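PDB 5X55: probable uracil-DNA glycosylase from Acanthamoeba polyphaga mimivirus, which belongs to the uracil-DNA glycosylase superfamily and has a core built around a four-stranded parallel beta-sheet with helices packed about it. Local coordinates for residues G206-V211 with T251-S256; N286-I291 with P308-I313. All coordinates share one frame; numbering follows the deposited sequence.

Interaction 1 (G206-V211 with T251-S256); sequences GCSFSV and TFMINS
S208 and M253 make most of this contact, S208 N donating to M253 O at 3.0 Å in the one direct hydrogen bond between 206-211 and 251-256. The N-H points well at the oxygen (158°), yet the donor stands above the carbonyl plane, 68° out of it. The same oxygen meets C207 CA in a CA-H...O contact of 3.3 Å and also bonds to T174 OG1.

One water adds a second polar link: it accepts from F209 N at 3.1 Å and donates to N255 OD1 at 3.0 Å. The N255 amide lies beside S208, with OD1 3.2 Å from S208 CB.

Van der Waals contact does the rest. S208 OG, set between its own backbone N and carbonyl carbon, comes 3.2 Å from M253 CB; its hydrogen bond goes elsewhere, to I187 O of the adjacent strand. The M253 chain bends at chi3, and CE lies 4.1 Å from F209 CD2, approaching the ring obliquely. The F209 ring also packs edge-to-face with W295.

Six of the seven touching residues are buried, but 206-211 is no strand, and residues 206-209 run at 104° to 253-255. The chemistry is consistent with a loop held across 251-255, an outermost strand of the parallel sheet, by one direct bond, one water and close packing, with M253 O shared between loop and helix 173-177.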
# COMPACT_ATOMS: atom_id res chain seq x y z
N GLY A 206 -2.26 -7.36 -1.32
CA GLY A 206 -1.64 -6.88 -0.11
C GLY A 206 -0.61 -5.80 -0.33
O GLY A 206 0.16 -5.50 0.59
N CYS A 207 -0.56 -5.23 -1.53
CA CYS A 207 0.29 -4.10 -1.88
C CYS A 207 -0.58 -3.08 -2.57
O CYS A 207 -1.46 -3.45 -3.35
CB CYS A 207 1.40 -4.51 -2.84
SG CYS A 207 2.29 -5.89 -2.28
N SER A 208 -0.31 -1.80 -2.33
CA SER A 208 -1.03 -0.79 -3.09
C SER A 208 -0.58 -0.83 -4.55
O SER A 208 0.58 -1.11 -4.86
CB SER A 208 -0.85 0.61 -2.49
OG SER A 208 0.50 1.00 -2.36
N PHE A 209 -1.56 -0.63 -5.45
CA PHE A 209 -1.40 -0.50 -6.89
C PHE A 209 -0.99 -1.79 -7.62
O PHE A 209 -1.35 -1.95 -8.79
CB PHE A 209 -0.43 0.64 -7.20
CG PHE A 209 -0.97 1.98 -6.76
CD1 PHE A 209 -1.95 2.62 -7.52
CD2 PHE A 209 -0.56 2.55 -5.56
CE1 PHE A 209 -2.48 3.84 -7.12
CE2 PHE A 209 -1.11 3.76 -5.13
CZ PHE A 209 -2.06 4.41 -5.92
N SER A 210 -0.34 -2.73 -6.96
CA SER A 210 0.16 -3.92 -7.63
C SER A 210 -0.93 -4.98 -7.82
O SER A 210 -1.88 -5.08 -7.04
CB SER A 210 1.34 -4.51 -6.85
OG SER A 210 1.82 -5.67 -7.50
N VAL A 211 -0.78 -5.78 -8.88
CA VAL A 211 -1.63 -6.94 -9.16
C VAL A 211 -0.76 -8.12 -9.57
O VAL A 211 0.37 -7.94 -10.07
CB VAL A 211 -2.67 -6.65 -10.27
CG1 VAL A 211 -3.69 -5.60 -9.81
CG2 VAL A 211 -2.00 -6.23 -11.58
N THR A 251 10.39 0.09 -1.48
CA THR A 251 9.18 0.87 -1.71
C THR A 251 8.04 0.24 -0.91
O THR A 251 7.54 -0.84 -1.27
CB THR A 251 8.85 0.96 -3.20
OG1 THR A 251 10.06 1.18 -3.94
CG2 THR A 251 7.92 2.15 -3.44
N PHE A 252 7.62 0.91 0.16
CA PHE A 252 6.62 0.37 1.10
C PHE A 252 5.24 0.79 0.61
O PHE A 252 4.71 1.84 0.97
CB PHE A 252 6.90 0.89 2.51
CG PHE A 252 6.07 0.25 3.60
CD1 PHE A 252 6.30 -1.07 3.98
CD2 PHE A 252 5.12 0.99 4.29
CE1 PHE A 252 5.57 -1.65 5.01
CE2 PHE A 252 4.39 0.41 5.33
CZ PHE A 252 4.61 -0.92 5.68
N MET A 253 4.64 -0.06 -0.21
CA MET A 253 3.40 0.27 -0.91
C MET A 253 2.27 -0.48 -0.22
O MET A 253 2.06 -1.66 -0.48
CB MET A 253 3.48 -0.11 -2.39
CG MET A 253 4.72 0.44 -3.11
SD MET A 253 4.68 0.05 -4.89
CE MET A 253 3.31 1.11 -5.38
N ILE A 254 1.54 0.22 0.65
CA ILE A 254 0.42 -0.35 1.38
C ILE A 254 -0.84 0.45 1.07
O ILE A 254 -0.80 1.60 0.63
CB ILE A 254 0.68 -0.37 2.90
CG1 ILE A 254 0.93 1.06 3.40
CG2 ILE A 254 1.85 -1.26 3.25
CD1 ILE A 254 0.81 1.21 4.89
N ASN A 255 -1.99 -0.18 1.34
CA ASN A 255 -3.29 0.46 1.32
C ASN A 255 -3.69 0.84 2.75
O ASN A 255 -3.56 0.02 3.67
CB ASN A 255 -4.33 -0.47 0.70
CG ASN A 255 -4.09 -0.71 -0.78
OD1 ASN A 255 -3.90 0.23 -1.54
ND2 ASN A 255 -4.13 -1.98 -1.20
N SER A 256 -4.18 2.07 2.95
CA SER A 256 -4.58 2.49 4.29
C SER A 256 -5.74 1.65 4.83
O SER A 256 -5.86 1.48 6.05
CB SER A 256 -4.94 3.97 4.28
OG SER A 256 -6.00 4.21 3.37
O HOH W 1 -4.42 -0.06 -4.50

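Interaction 2 (N286-I291 with P308-I313); sequences NYDDLI and PKKHYI
H311 reaches across to L290, using ring nitrogen ND1 to accept the L290 backbone N-H at 2.9 Å. The donor lies 3° out of the imidazole plane; as an acceptor ND1 is probably unprotonated, which would leave any ring proton on NE2. CG anti to the carbonyl carbon (chi1 -62°) lays the ring alongside the L290 side chain, and CE1 at its edge comes 3.1 Å from Y287 O.

Backbone bonds flank this one: K310 O satisfies D289 N at 3.1 Å, and L290 O receives Y312 N, also at 3.1 Å and nearly straight (171°). Nearer the solvent, K310 NZ and D288 OD2 are modelled as a salt bridge, at a distance too short to be taken literally. The D289 carboxylate turns away, its OD2 pairing with R361 and H357.

I291 and Y312 form a parallel bridge, side chains on the same face, with I291 CG2 3.9 Å from Y312 CD2. The chain leaving helix 273-286 enters strand 291-295 beside 312-316; I291 also makes backbone hydrogen bonds with K184 and V186, at the start of strand 185-189, and helix 350-360 covers the I291 and Y312 side chains, H357 stacking on the Y312 ring.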
# COMPACT_ATOMS: atom_id res chain seq x y z
N ASN A 286 10.26 6.06 14.72
CA ASN A 286 11.47 5.28 14.93
C ASN A 286 12.50 5.41 13.81
O ASN A 286 13.62 4.93 13.97
CB ASN A 286 11.12 3.81 15.15
CG ASN A 286 10.49 3.60 16.50
OD1 ASN A 286 9.26 3.45 16.62
ND2 ASN A 286 11.31 3.62 17.54
N TYR A 287 12.17 6.08 12.71
CA TYR A 287 13.07 6.16 11.57
C TYR A 287 13.12 7.58 11.03
O TYR A 287 12.24 8.41 11.30
CB TYR A 287 12.66 5.17 10.46
CG TYR A 287 12.71 3.76 10.97
CD1 TYR A 287 13.91 3.06 11.03
CD2 TYR A 287 11.57 3.15 11.46
CE1 TYR A 287 13.96 1.77 11.54
CE2 TYR A 287 11.62 1.86 11.97
CZ TYR A 287 12.82 1.19 12.01
OH TYR A 287 12.89 -0.07 12.51
N ASP A 288 14.15 7.86 10.25
CA ASP A 288 14.35 9.22 9.82
C ASP A 288 14.48 9.33 8.32
O ASP A 288 14.93 8.39 7.64
CB ASP A 288 15.56 9.83 10.50
CG ASP A 288 15.32 10.05 11.99
OD1 ASP A 288 16.30 10.09 12.77
OD2 ASP A 288 14.14 10.19 12.39
N ASP A 289 14.03 10.48 7.81
CA ASP A 289 14.27 10.83 6.42
C ASP A 289 13.66 9.80 5.47
O ASP A 289 14.29 9.35 4.51
CB ASP A 289 15.78 10.97 6.19
CG ASP A 289 16.10 11.63 4.88
OD1 ASP A 289 16.97 11.09 4.18
OD2 ASP A 289 15.48 12.67 4.58
N LEU A 290 12.44 9.36 5.79
CA LEU A 290 11.69 8.56 4.84
C LEU A 290 11.11 9.48 3.79
O LEU A 290 11.00 10.69 3.98
CB LEU A 290 10.57 7.78 5.54
CG LEU A 290 10.98 6.89 6.70
CD1 LEU A 290 9.77 6.13 7.25
CD2 LEU A 290 12.09 5.93 6.31
N ILE A 291 10.72 8.89 2.66
CA ILE A 291 10.01 9.64 1.63
C ILE A 291 8.56 9.17 1.60
O ILE A 291 8.29 7.97 1.42
CB ILE A 291 10.67 9.48 0.26
CG1 ILE A 291 12.13 9.93 0.36
CG2 ILE A 291 9.89 10.27 -0.78
CD1 ILE A 291 13.02 9.45 -0.76
N PRO A 308 7.02 17.15 8.38
CA PRO A 308 7.64 17.43 7.07
C PRO A 308 9.05 18.00 7.14
O PRO A 308 9.65 18.22 6.09
CB PRO A 308 6.66 18.43 6.43
CG PRO A 308 6.04 19.14 7.60
CD PRO A 308 5.95 18.11 8.71
N LYS A 309 9.60 18.26 8.32
CA LYS A 309 11.01 18.64 8.43
C LYS A 309 11.90 17.46 8.76
O LYS A 309 13.11 17.50 8.51
CB LYS A 309 11.20 19.73 9.49
CG LYS A 309 10.34 20.97 9.27
CD LYS A 309 10.63 22.07 10.29
CE LYS A 309 10.92 21.52 11.69
NZ LYS A 309 9.78 20.75 12.29
N LYS A 310 11.31 16.42 9.30
CA LYS A 310 11.98 15.17 9.58
C LYS A 310 11.88 14.20 8.40
O LYS A 310 12.68 13.26 8.30
CB LYS A 310 11.33 14.57 10.82
CG LYS A 310 12.18 13.78 11.74
CD LYS A 310 11.43 12.55 12.22
CE LYS A 310 12.09 12.11 13.49
NZ LYS A 310 13.57 12.36 13.43
N HIS A 311 10.90 14.40 7.52
CA HIS A 311 10.61 13.49 6.44
C HIS A 311 10.19 14.29 5.22
O HIS A 311 9.67 15.41 5.33
CB HIS A 311 9.50 12.49 6.80
CG HIS A 311 9.83 11.60 7.95
ND1 HIS A 311 10.70 10.53 7.83
CD2 HIS A 311 9.42 11.61 9.24
CE1 HIS A 311 10.81 9.92 9.00
NE2 HIS A 311 10.04 10.55 9.87
N TYR A 312 10.36 13.68 4.06
CA TYR A 312 10.13 14.32 2.77
C TYR A 312 8.80 13.85 2.19
O TYR A 312 8.61 12.65 1.97
CB TYR A 312 11.30 14.00 1.85
CG TYR A 312 11.26 14.61 0.47
CD1 TYR A 312 11.00 15.97 0.29
CD2 TYR A 312 11.51 13.83 -0.65
CE1 TYR A 312 10.98 16.53 -0.99
CE2 TYR A 312 11.50 14.38 -1.92
CZ TYR A 312 11.24 15.72 -2.09
OH TYR A 312 11.23 16.24 -3.37
N ILE A 313 7.87 14.79 1.94
CA ILE A 313 6.52 14.49 1.48
C ILE A 313 6.30 15.09 0.10
O ILE A 313 6.44 16.31 -0.09
CB ILE A 313 5.45 15.01 2.46
CG1 ILE A 313 5.70 14.46 3.87
CG2 ILE A 313 4.07 14.60 1.96
CD1 ILE A 313 4.85 15.11 4.95

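In the fold
The two contacts lie at opposite flanks of one parallel sheet, ordered 251-255, 185-189, 291-295, 312-316. Their centres are about 19 Å apart and their nearest atoms about 7 Å, without touching. The centre of interaction 1, which is buried, is about 3 Å from the centre of the chain, that of interaction 2, which is partly buried, about 18 Å. Along the chain interaction 1 closes before interaction 2 opens, and all four segments fall within the superfamily range. Strand 185-189, between 251-255 and 291-295, joins the two through the sheet: interaction 1 packs a loop on one edge strand, and interaction 2 sets the start of the strand pair at the other edge.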